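P35 antigen (Borrelia burgdorferi, PDB 4ALY) is an outer surface lipoprotein of the Lyme disease agent, critical to ensure infection after a tick bite. Local coordinates at residues 185-190 and 269-274. Residues are numbered along the deposited sequence; the frame is centred on the assembly and turned at random.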
loop_
_atom_site.group_PDB
_atom_site.type_symbol
_atom_site.label_atom_id
_atom_site.label_comp_id
_atom_site.label_asym_id
_atom_site.label_seq_id
_atom_site.Cartn_x
_atom_site.Cartn_y
_atom_site.Cartn_z
ATOM N N SER A 185 -7.593 -6.464 -8.608
ATOM C CA SER A 185 -8.962 -6.129 -8.961
ATOM C C SER A 185 -9.131 -5.904 -10.464
ATOM O O SER A 185 -10.172 -6.239 -11.016
ATOM C CB SER A 185 -9.476 -4.930 -8.179
ATOM O OG SER A 185 -9.399 -5.154 -6.801
ATOM N N ALA A 186 -8.111 -5.339 -11.115
ATOM C CA ALA A 186 -8.140 -5.097 -12.556
ATOM C C ALA A 186 -8.041 -6.426 -13.300
ATOM O O ALA A 186 -8.779 -6.637 -14.268
ATOM C CB ALA A 186 -7.024 -4.129 -12.995
ATOM N N LYS A 187 -7.139 -7.309 -12.850
ATOM C CA LYS A 187 -7.092 -8.679 -13.365
ATOM C C LYS A 187 -8.457 -9.372 -13.379
ATOM O O LYS A 187 -8.868 -9.889 -14.404
ATOM C CB LYS A 187 -6.048 -9.525 -12.625
ATOM C CG LYS A 187 -4.672 -9.330 -13.234
ATOM C CD LYS A 187 -3.560 -9.991 -12.447
ATOM C CE LYS A 187 -2.353 -9.959 -13.387
ATOM N NZ LYS A 187 -1.021 -10.046 -12.734
ATOM N N ILE A 188 -9.146 -9.363 -12.240
ATOM C CA ILE A 188 -10.401 -10.085 -12.056
ATOM C C ILE A 188 -11.503 -9.488 -12.921
ATOM O O ILE A 188 -12.182 -10.229 -13.639
ATOM C CB ILE A 188 -10.867 -10.075 -10.565
ATOM C CG1 ILE A 188 -9.950 -10.950 -9.706
ATOM C CG2 ILE A 188 -12.365 -10.422 -10.425
ATOM C CD1 ILE A 188 -10.361 -10.976 -8.253
ATOM N N LEU A 189 -11.694 -8.166 -12.834
ATOM C CA LEU A 189 -12.695 -7.442 -13.639
ATOM C C LEU A 189 -12.441 -7.528 -15.144
ATOM O O LEU A 189 -13.375 -7.474 -15.945
ATOM C CB LEU A 189 -12.770 -5.986 -13.224
ATOM C CG LEU A 189 -13.255 -5.575 -11.840
ATOM C CD1 LEU A 189 -12.985 -4.077 -11.713
ATOM C CD2 LEU A 189 -14.739 -5.863 -11.599
ATOM N N ASN A 190 -11.189 -7.691 -15.541
ATOM C CA ASN A 190 -10.896 -7.874 -16.965
ATOM C C ASN A 190 -11.369 -9.231 -17.517
ATOM O O ASN A 190 -11.223 -9.502 -18.717
ATOM C CB ASN A 190 -9.421 -7.668 -17.277
ATOM C CG ASN A 190 -9.209 -7.121 -18.676
ATOM O OD1 ASN A 190 -8.433 -7.670 -19.466
ATOM N ND2 ASN A 190 -9.914 -6.026 -18.999
ATOM N N ASN A 269 0.745 -13.653 -8.469
ATOM C CA ASN A 269 0.927 -14.852 -9.277
ATOM C C ASN A 269 -0.280 -15.781 -9.208
ATOM O O ASN A 269 -0.815 -16.164 -10.241
ATOM C CB ASN A 269 2.213 -15.626 -8.923
ATOM C CG ASN A 269 3.497 -14.865 -9.274
ATOM O OD1 ASN A 269 4.568 -15.258 -8.824
ATOM N ND2 ASN A 269 3.410 -13.798 -10.071
ATOM N N THR A 270 -0.716 -16.130 -8.006
ATOM C CA THR A 270 -1.921 -16.950 -7.853
ATOM C C THR A 270 -3.140 -16.452 -8.680
ATOM O O THR A 270 -3.890 -17.247 -9.285
ATOM C CB THR A 270 -2.251 -17.067 -6.376
ATOM O OG1 THR A 270 -1.164 -17.752 -5.771
ATOM C CG2 THR A 270 -3.563 -17.839 -6.105
ATOM N N THR A 271 -3.294 -15.134 -8.741
ATOM C CA THR A 271 -4.410 -14.542 -9.404
ATOM C C THR A 271 -4.275 -14.757 -10.892
ATOM O O THR A 271 -5.264 -15.067 -11.568
ATOM C CB THR A 271 -4.484 -13.040 -9.082
ATOM O OG1 THR A 271 -4.606 -12.882 -7.662
ATOM C CG2 THR A 271 -5.663 -12.426 -9.761
ATOM N N THR A 272 -3.061 -14.600 -11.412
ATOM C CA THR A 272 -2.851 -14.800 -12.837
ATOM C C THR A 272 -3.096 -16.260 -13.164
ATOM O O THR A 272 -3.695 -16.542 -14.218
ATOM C CB THR A 272 -1.424 -14.427 -13.291
ATOM O OG1 THR A 272 -1.083 -13.146 -12.732
ATOM C CG2 THR A 272 -1.332 -14.392 -14.834
ATOM N N ASN A 273 -2.614 -17.152 -12.271
ATOM C CA ASN A 273 -2.663 -18.614 -12.473
ATOM C C ASN A 273 -4.133 -19.033 -12.476
ATOM O O ASN A 273 -4.614 -19.591 -13.453
ATOM C CB ASN A 273 -1.961 -19.414 -11.351
ATOM C CG ASN A 273 -0.441 -19.203 -11.273
ATOM O OD1 ASN A 273 0.231 -18.789 -12.214
ATOM N ND2 ASN A 273 0.106 -19.527 -10.112
ATOM N N ILE A 274 -4.862 -18.708 -11.412
ATOM C CA ILE A 274 -6.304 -18.960 -11.407
ATOM C C ILE A 274 -7.037 -18.380 -12.623
ATOM O O ILE A 274 -8.011 -18.959 -13.062
ATOM C CB ILE A 274 -6.989 -18.475 -10.125
ATOM C CG1 ILE A 274 -6.509 -19.284 -8.920
ATOM C CG2 ILE A 274 -8.509 -18.568 -10.272
ATOM C CD1 ILE A 274 -6.712 -18.571 -7.590
#
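K187 reaches from helix 163-189 across to helix 254-275 and sets its ammonium nitrogen against T272, a compact example of how a lysine can combine an apolar stem with a polar end. Its NZ donates a hydrogen bond to OG1 of T272 over 3.1 Å. Nearer the root, the same side chain is apolar: K187 CB lies 4.1 Å from T271 CG2, and K187 CD passes the same methyl at a similar distance. Beyond CG the lysine is extended (chi2 172°), which carries the amine past T271 to the next residue of the facing helix.

Both threonines hold the hydroxyl beside their own backbone N, where it bonds one turn back, T271 OG1 with the carbonyl oxygen of L267 and T272 OG1 with that of V268. The T272 hydroxyl is thus held by its own helix and has the lysine as a second partner, while T271 presents its methyl to the aliphatic stem. The backbones stay apart, K187 CA and T272 CA being separated by 7.5 Å.

K187 also touches V268 and L275, and the neighbouring I188 packs on L275. The pairing joins the C-terminal ends of helices 163-189 and 254-275 within an all-helical fold; I188 also meets S83 of helix 70-95 and F210 of helix 200-233.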